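Local coordinates for protein putative polyketide synthase (Brevibacillus brevis, PDB 6HP2) that is an O-methyltransferase domain of a trans-AT polyketide synthase, binds S-adenosyl-L-homocysteine and probably takes part in making the antibiotic bacillaene, at residues Asp158-Val172 / Asn185-Ile199. Numbering follows the deposited sequence.
Sequences DAFPDLYDMIVGIEV and NISSSLNEEGTVLLI. With SAH (S-adenosyl-L-homocysteine), chain B.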
loop_
_atom_site.group_PDB
_atom_site.type_symbol
_atom_site.label_atom_id
_atom_site.label_comp_id
_atom_site.label_asym_id
_atom_site.label_seq_id
_atom_site.Cartn_x
_atom_site.Cartn_y
_atom_site.Cartn_z
ATOM N N ASP A 158 -4.577 14.294 -12.687
ATOM C CA ASP A 158 -4.333 15.584 -12.033
ATOM C C ASP A 158 -2.904 15.650 -11.497
ATOM O O ASP A 158 -2.519 14.822 -10.670
ATOM C CB ASP A 158 -5.324 15.779 -10.899
ATOM C CG ASP A 158 -6.788 15.782 -11.384
ATOM O OD1 ASP A 158 -7.109 16.590 -12.262
ATOM O OD2 ASP A 158 -7.576 14.952 -10.920
ATOM N N ALA A 159 -2.147 16.657 -11.928
ATOM C CA ALA A 159 -0.749 16.765 -11.529
ATOM C C ALA A 159 -0.663 16.966 -10.025
ATOM O O ALA A 159 -1.453 17.705 -9.450
ATOM C CB ALA A 159 -0.069 17.938 -12.254
ATOM N N PHE A 160 0.226 16.237 -9.373
ATOM C CA PHE A 160 0.449 16.442 -7.943
ATOM C C PHE A 160 0.979 17.870 -7.739
ATOM O O PHE A 160 1.678 18.403 -8.608
ATOM C CB PHE A 160 1.453 15.430 -7.364
ATOM C CG PHE A 160 1.098 14.008 -7.541
ATOM C CD1 PHE A 160 -0.149 13.540 -7.236
ATOM C CD2 PHE A 160 2.044 13.090 -7.991
ATOM C CE1 PHE A 160 -0.425 12.237 -7.376
ATOM C CE2 PHE A 160 1.732 11.796 -8.147
ATOM C CZ PHE A 160 0.509 11.350 -7.821
ATOM N N PRO A 161 0.564 18.562 -6.677
ATOM C CA PRO A 161 0.808 20.004 -6.629
ATOM C C PRO A 161 2.209 20.393 -6.227
ATOM O O PRO A 161 2.581 21.537 -6.478
ATOM C CB PRO A 161 -0.223 20.505 -5.611
ATOM C CG PRO A 161 -0.477 19.349 -4.747
ATOM C CD PRO A 161 -0.345 18.129 -5.616
ATOM N N ASP A 162 3.018 19.495 -5.671
ATOM C CA ASP A 162 4.296 19.914 -5.079
ATOM C C ASP A 162 5.394 18.921 -5.453
ATOM O O ASP A 162 5.208 18.014 -6.261
ATOM C CB ASP A 162 4.147 20.046 -3.562
ATOM C CG ASP A 162 4.997 21.172 -2.978
ATOM O OD1 ASP A 162 6.042 21.500 -3.548
ATOM O OD2 ASP A 162 4.611 21.703 -1.927
ATOM N N LEU A 163 6.578 19.127 -4.880
ATOM C CA LEU A 163 7.696 18.202 -4.993
ATOM C C LEU A 163 7.872 17.541 -3.645
ATOM O O LEU A 163 7.741 18.206 -2.610
ATOM C CB LEU A 163 8.978 18.909 -5.404
ATOM C CG LEU A 163 9.201 19.200 -6.892
ATOM C CD1 LEU A 163 9.538 17.916 -7.635
ATOM C CD2 LEU A 163 8.004 19.859 -7.517
ATOM N N TYR A 164 8.105 16.235 -3.658
ATOM C CA TYR A 164 8.052 15.412 -2.445
ATOM C C TYR A 164 9.337 14.629 -2.205
ATOM O O TYR A 164 9.954 14.120 -3.127
ATOM C CB TYR A 164 6.865 14.434 -2.467
ATOM C CG TYR A 164 5.558 15.169 -2.687
ATOM C CD1 TYR A 164 4.897 15.763 -1.631
ATOM C CD2 TYR A 164 5.028 15.328 -3.983
ATOM C CE1 TYR A 164 3.706 16.468 -1.836
ATOM C CE2 TYR A 164 3.791 16.027 -4.181
ATOM C CZ TYR A 164 3.175 16.589 -3.124
ATOM O OH TYR A 164 2.003 17.307 -3.345
ATOM N N ASP A 165 9.697 14.487 -0.937
ATOM C CA ASP A 165 10.788 13.616 -0.551
ATOM C C ASP A 165 10.341 12.169 -0.457
ATOM O O ASP A 165 11.158 11.254 -0.581
ATOM C CB ASP A 165 11.333 14.095 0.788
ATOM C CG ASP A 165 11.676 15.555 0.760
ATOM O OD1 ASP A 165 12.488 15.936 -0.127
ATOM O OD2 ASP A 165 11.064 16.339 1.569
ATOM N N MET A 166 9.062 11.933 -0.197
ATOM C CA MET A 166 8.549 10.579 -0.108
ATOM C C MET A 166 7.177 10.536 -0.739
ATOM O O MET A 166 6.350 11.423 -0.470
ATOM C CB MET A 166 8.491 10.169 1.361
ATOM C CG MET A 166 8.020 8.736 1.583
ATOM S SD MET A 166 7.859 8.411 3.373
ATOM C CE MET A 166 9.546 8.540 3.867
ATOM N N ILE A 167 6.943 9.522 -1.593
ATOM C CA ILE A 167 5.663 9.340 -2.240
ATOM C C ILE A 167 5.193 7.917 -1.915
ATOM O O ILE A 167 5.951 6.946 -2.081
ATOM C CB ILE A 167 5.757 9.573 -3.760
ATOM C CG1 ILE A 167 6.142 10.986 -4.039
ATOM C CG2 ILE A 167 4.422 9.197 -4.446
ATOM C CD1 ILE A 167 6.236 11.437 -5.506
ATOM N N VAL A 168 3.950 7.798 -1.443
ATOM C CA VAL A 168 3.468 6.584 -0.825
ATOM C C VAL A 168 2.234 6.136 -1.590
ATOM O O VAL A 168 1.304 6.939 -1.797
ATOM C CB VAL A 168 3.160 6.813 0.666
ATOM C CG1 VAL A 168 2.534 5.545 1.256
ATOM C CG2 VAL A 168 4.386 7.175 1.391
ATOM N N GLY A 169 2.236 4.865 -2.033
ATOM C CA GLY A 169 1.019 4.274 -2.604
ATOM C C GLY A 169 0.745 2.896 -2.053
ATOM O O GLY A 169 1.303 1.894 -2.548
ATOM N N ILE A 170 -0.080 2.804 -1.017
ATOM C CA ILE A 170 -0.360 1.507 -0.414
ATOM C C ILE A 170 -1.632 0.910 -1.030
ATOM O O ILE A 170 -2.714 1.469 -0.847
ATOM C CB ILE A 170 -0.543 1.647 1.107
ATOM C CG1 ILE A 170 0.761 2.132 1.744
ATOM C CG2 ILE A 170 -0.973 0.324 1.717
ATOM C CD1 ILE A 170 0.626 2.531 3.198
ATOM N N GLU A 171 -1.502 -0.204 -1.767
ATOM C CA GLU A 171 -2.625 -0.879 -2.435
ATOM C C GLU A 171 -3.412 0.074 -3.331
ATOM O O GLU A 171 -4.641 0.054 -3.328
ATOM C CB GLU A 171 -3.570 -1.569 -1.438
ATOM C CG GLU A 171 -2.965 -2.754 -0.706
ATOM C CD GLU A 171 -4.022 -3.608 -0.033
ATOM O OE1 GLU A 171 -5.213 -3.453 -0.370
ATOM O OE2 GLU A 171 -3.664 -4.436 0.828
ATOM N N VAL A 172 -2.714 0.919 -4.084
ATOM C CA VAL A 172 -3.401 1.885 -4.924
ATOM C C VAL A 172 -3.222 1.820 -6.439
ATOM O O VAL A 172 -4.166 2.128 -7.165
ATOM C CB VAL A 172 -2.988 3.315 -4.516
ATOM C CG1 VAL A 172 -3.520 4.331 -5.515
ATOM C CG2 VAL A 172 -3.466 3.634 -3.109
ATOM N N ASN A 185 3.443 11.199 -13.277
ATOM C CA ASN A 185 3.080 12.097 -12.193
ATOM C C ASN A 185 3.997 11.889 -11.003
ATOM O O ASN A 185 4.546 12.845 -10.453
ATOM C CB ASN A 185 1.596 11.877 -11.818
ATOM C CG ASN A 185 0.924 13.126 -11.225
ATOM O OD1 ASN A 185 1.520 14.208 -11.113
ATOM N ND2 ASN A 185 -0.338 12.982 -10.868
ATOM N N ILE A 186 4.218 10.642 -10.637
ATOM C CA ILE A 186 5.051 10.325 -9.474
ATOM C C ILE A 186 6.485 10.790 -9.700
ATOM O O ILE A 186 7.070 11.520 -8.879
ATOM C CB ILE A 186 5.003 8.819 -9.195
ATOM C CG1 ILE A 186 3.617 8.406 -8.698
ATOM C CG2 ILE A 186 6.181 8.367 -8.233
ATOM C CD1 ILE A 186 3.464 6.912 -8.587
ATOM N N SER A 187 7.048 10.431 -10.854
ATOM C CA SER A 187 8.455 10.737 -11.108
ATOM C C SER A 187 8.693 12.237 -11.213
ATOM O O SER A 187 9.733 12.748 -10.769
ATOM C CB SER A 187 8.910 10.033 -12.402
ATOM O OG SER A 187 10.288 10.249 -12.607
ATOM N N SER A 188 7.775 12.946 -11.874
ATOM C CA SER A 188 7.863 14.369 -12.032
ATOM C C SER A 188 7.763 15.112 -10.711
ATOM O O SER A 188 8.240 16.231 -10.653
ATOM C CB SER A 188 6.757 14.861 -12.966
ATOM O OG SER A 188 7.071 14.546 -14.299
ATOM N N SER A 189 7.167 14.525 -9.668
ATOM C CA SER A 189 7.015 15.170 -8.374
ATOM C C SER A 189 7.938 14.614 -7.292
ATOM O O SER A 189 7.714 14.893 -6.095
ATOM C CB SER A 189 5.556 15.040 -7.874
ATOM O OG SER A 189 4.704 15.734 -8.730
ATOM N N LEU A 190 8.933 13.829 -7.656
ATOM C CA LEU A 190 9.828 13.206 -6.695
ATOM C C LEU A 190 11.165 13.936 -6.702
ATOM O O LEU A 190 11.824 14.062 -7.753
ATOM C CB LEU A 190 10.016 11.729 -7.007
ATOM C CG LEU A 190 10.786 10.900 -5.947
ATOM C CD1 LEU A 190 10.046 10.749 -4.725
ATOM C CD2 LEU A 190 11.169 9.553 -6.564
ATOM N N ASN A 191 11.579 14.399 -5.529
ATOM C CA ASN A 191 12.883 15.045 -5.432
ATOM C C ASN A 191 13.974 14.026 -5.758
ATOM O O ASN A 191 13.831 12.825 -5.508
ATOM C CB ASN A 191 13.088 15.622 -4.044
ATOM C CG ASN A 191 12.308 16.926 -3.826
ATOM O OD1 ASN A 191 12.077 17.697 -4.758
ATOM N ND2 ASN A 191 11.922 17.185 -2.584
ATOM N N GLU A 192 15.112 14.517 -6.261
ATOM C CA GLU A 192 16.165 13.630 -6.758
ATOM C C GLU A 192 16.524 12.529 -5.766
ATOM O O GLU A 192 16.768 11.386 -6.173
ATOM C CB GLU A 192 17.429 14.438 -7.088
ATOM C CG GLU A 192 17.414 15.116 -8.440
ATOM C CD GLU A 192 16.258 16.086 -8.592
ATOM O OE1 GLU A 192 15.654 16.466 -7.564
ATOM O OE2 GLU A 192 15.946 16.463 -9.742
ATOM N N GLU A 193 16.662 12.867 -4.475
ATOM C CA GLU A 193 17.008 11.882 -3.440
ATOM C C GLU A 193 15.764 11.261 -2.769
ATOM O O GLU A 193 15.873 10.617 -1.714
ATOM C CB GLU A 193 17.906 12.524 -2.384
ATOM C CG GLU A 193 19.211 13.078 -2.939
ATOM C CD GLU A 193 20.152 12.001 -3.448
ATOM O OE1 GLU A 193 19.856 10.803 -3.257
ATOM O OE2 GLU A 193 21.194 12.356 -4.041
ATOM N N GLY A 194 14.643 11.440 -3.330
ATOM C CA GLY A 194 13.415 10.922 -2.735
ATOM C C GLY A 194 13.189 9.398 -2.870
ATOM O O GLY A 194 13.872 8.670 -3.590
ATOM N N THR A 195 12.167 8.912 -2.140
ATOM C CA THR A 195 11.754 7.521 -2.162
ATOM C C THR A 195 10.297 7.404 -2.533
ATOM O O THR A 195 9.472 8.243 -2.134
ATOM C CB THR A 195 12.003 6.903 -0.756
ATOM O OG1 THR A 195 13.376 7.092 -0.400
ATOM C CG2 THR A 195 11.757 5.438 -0.761
ATOM N N VAL A 196 10.013 6.391 -3.323
ATOM C CA VAL A 196 8.664 5.930 -3.563
ATOM C C VAL A 196 8.456 4.624 -2.792
ATOM O O VAL A 196 9.196 3.657 -2.981
ATOM C CB VAL A 196 8.361 5.769 -5.052
ATOM C CG1 VAL A 196 6.833 5.441 -5.211
ATOM C CG2 VAL A 196 8.781 6.974 -5.777
ATOM N N LEU A 197 7.386 4.564 -1.992
ATOM C CA LEU A 197 7.013 3.374 -1.245
ATOM C C LEU A 197 5.640 2.891 -1.715
ATOM O O LEU A 197 4.626 3.600 -1.597
ATOM C CB LEU A 197 7.029 3.663 0.246
ATOM C CG LEU A 197 8.317 4.115 0.855
ATOM C CD1 LEU A 197 8.134 4.616 2.305
ATOM C CD2 LEU A 197 9.332 2.997 0.825
ATOM N N LEU A 198 5.615 1.676 -2.220
ATOM C CA LEU A 198 4.394 1.050 -2.663
ATOM C C LEU A 198 4.140 -0.266 -1.961
ATOM O O LEU A 198 5.063 -0.997 -1.598
ATOM C CB LEU A 198 4.453 0.764 -4.145
ATOM C CG LEU A 198 4.828 1.856 -5.066
ATOM C CD1 LEU A 198 4.924 1.226 -6.498
ATOM C CD2 LEU A 198 3.846 2.953 -5.081
ATOM N N ILE A 199 2.850 -0.566 -1.807
ATOM C CA ILE A 199 2.364 -1.900 -1.523
ATOM C C ILE A 199 1.453 -2.208 -2.689
ATOM O O ILE A 199 0.440 -1.529 -2.869
ATOM C CB ILE A 199 1.628 -2.023 -0.182
ATOM C CG1 ILE A 199 2.561 -1.677 0.994
ATOM C CG2 ILE A 199 1.067 -3.442 -0.008
ATOM C CD1 ILE A 199 2.019 -1.993 2.333
HETATM N N SAH B . -3.741 3.720 1.059
HETATM C CA SAH B . -4.970 3.655 1.844
HETATM C CB SAH B . -6.179 3.298 0.989
HETATM C CG SAH B . -6.000 2.117 0.052
HETATM S SD SAH B . -7.573 1.677 -0.746
HETATM C C SAH B . -4.758 2.649 2.948
HETATM O O SAH B . -5.647 2.431 3.772
HETATM O OXT SAH B . -3.684 2.061 3.026
HETATM C "C5'" SAH B . -7.219 2.377 -2.375
HETATM C "C4'" SAH B . -7.194 3.904 -2.359
HETATM O "O4'" SAH B . -6.758 4.365 -3.657
HETATM C "C3'" SAH B . -8.630 4.503 -2.205
HETATM O "O3'" SAH B . -8.472 5.599 -1.290
HETATM C "C2'" SAH B . -9.033 5.004 -3.591
HETATM O "O2'" SAH B . -9.896 6.102 -3.601
HETATM C "C1'" SAH B . -7.641 5.358 -4.160
HETATM N N9 SAH B . -7.543 5.438 -5.616
HETATM C C8 SAH B . -7.834 4.476 -6.540
HETATM N N7 SAH B . -7.640 5.026 -7.743
HETATM C C5 SAH B . -7.177 6.289 -7.587
HETATM C C6 SAH B . -6.819 7.302 -8.469
HETATM N N6 SAH B . -6.807 7.171 -9.794
HETATM N N1 SAH B . -6.368 8.487 -7.964
HETATM C C2 SAH B . -6.364 8.727 -6.603
HETATM N N3 SAH B . -6.752 7.730 -5.745
HETATM C C4 SAH B . -7.188 6.563 -6.233
HETATM O O HOH W 1 10.296 19.438 -1.565
#
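The amide of Asn185 lies flat over one face of the Phe160 ring, the planes 6° apart and ND2 3.4 Å above the ring centre, beside a beta-alpha-beta unit of a Rossmann-like class I methyltransferase. In this unit strand 166-170 runs parallel to strand 194-199 in the central sheet, and helix 179-188 makes the crossover between them. Backbone bonds alternate along the pair, from Thr195 N to Asp165 O as far as Glu171 N to Ile199 O.

Asparagine suits its place at the helix end because its flat amide can stack while both its ends bond to backbone: OD1 accepts Phe160 N in the carbonyl plane, on a lone pair (3.0 Å), and ND2 gives to Asp158 O from above that carbonyl's plane (2.9 Å). ND2 also bonds Ser155 O, so the amide's rotation is fixed. Phe160 CE2 meets Ile186 CG1, 3.9 Å away.

On the sheet face toward this helix, Ile167 has CG1 beside its own N (chi1 -63°) and sends CD1 against both Leu190 CD1, at 3.9 Å, and Ile186 CG2; branched aliphatic chains fill such a buried seam. Glycine suits position 169, on the same face, since a side chain there would press on Leu198 CD2. On the other face, Met166 SD meets Leu197 CD1, and Ile170 lies beside Ile199, pointing the same way. Ile170 O receives the amino group of S-adenosyl-L-homocysteine, so the strand's carboxyl end borders the pocket.

At the start of the type I turn 191-194, the amide N-H of Asn191 suits the carboxylate of Asp165: ND2 reaches OD1 at 2.8 Å from above the carboxylate plane, the two flat groups turned 47° apart, while a water joins ND2 to Leu163 O.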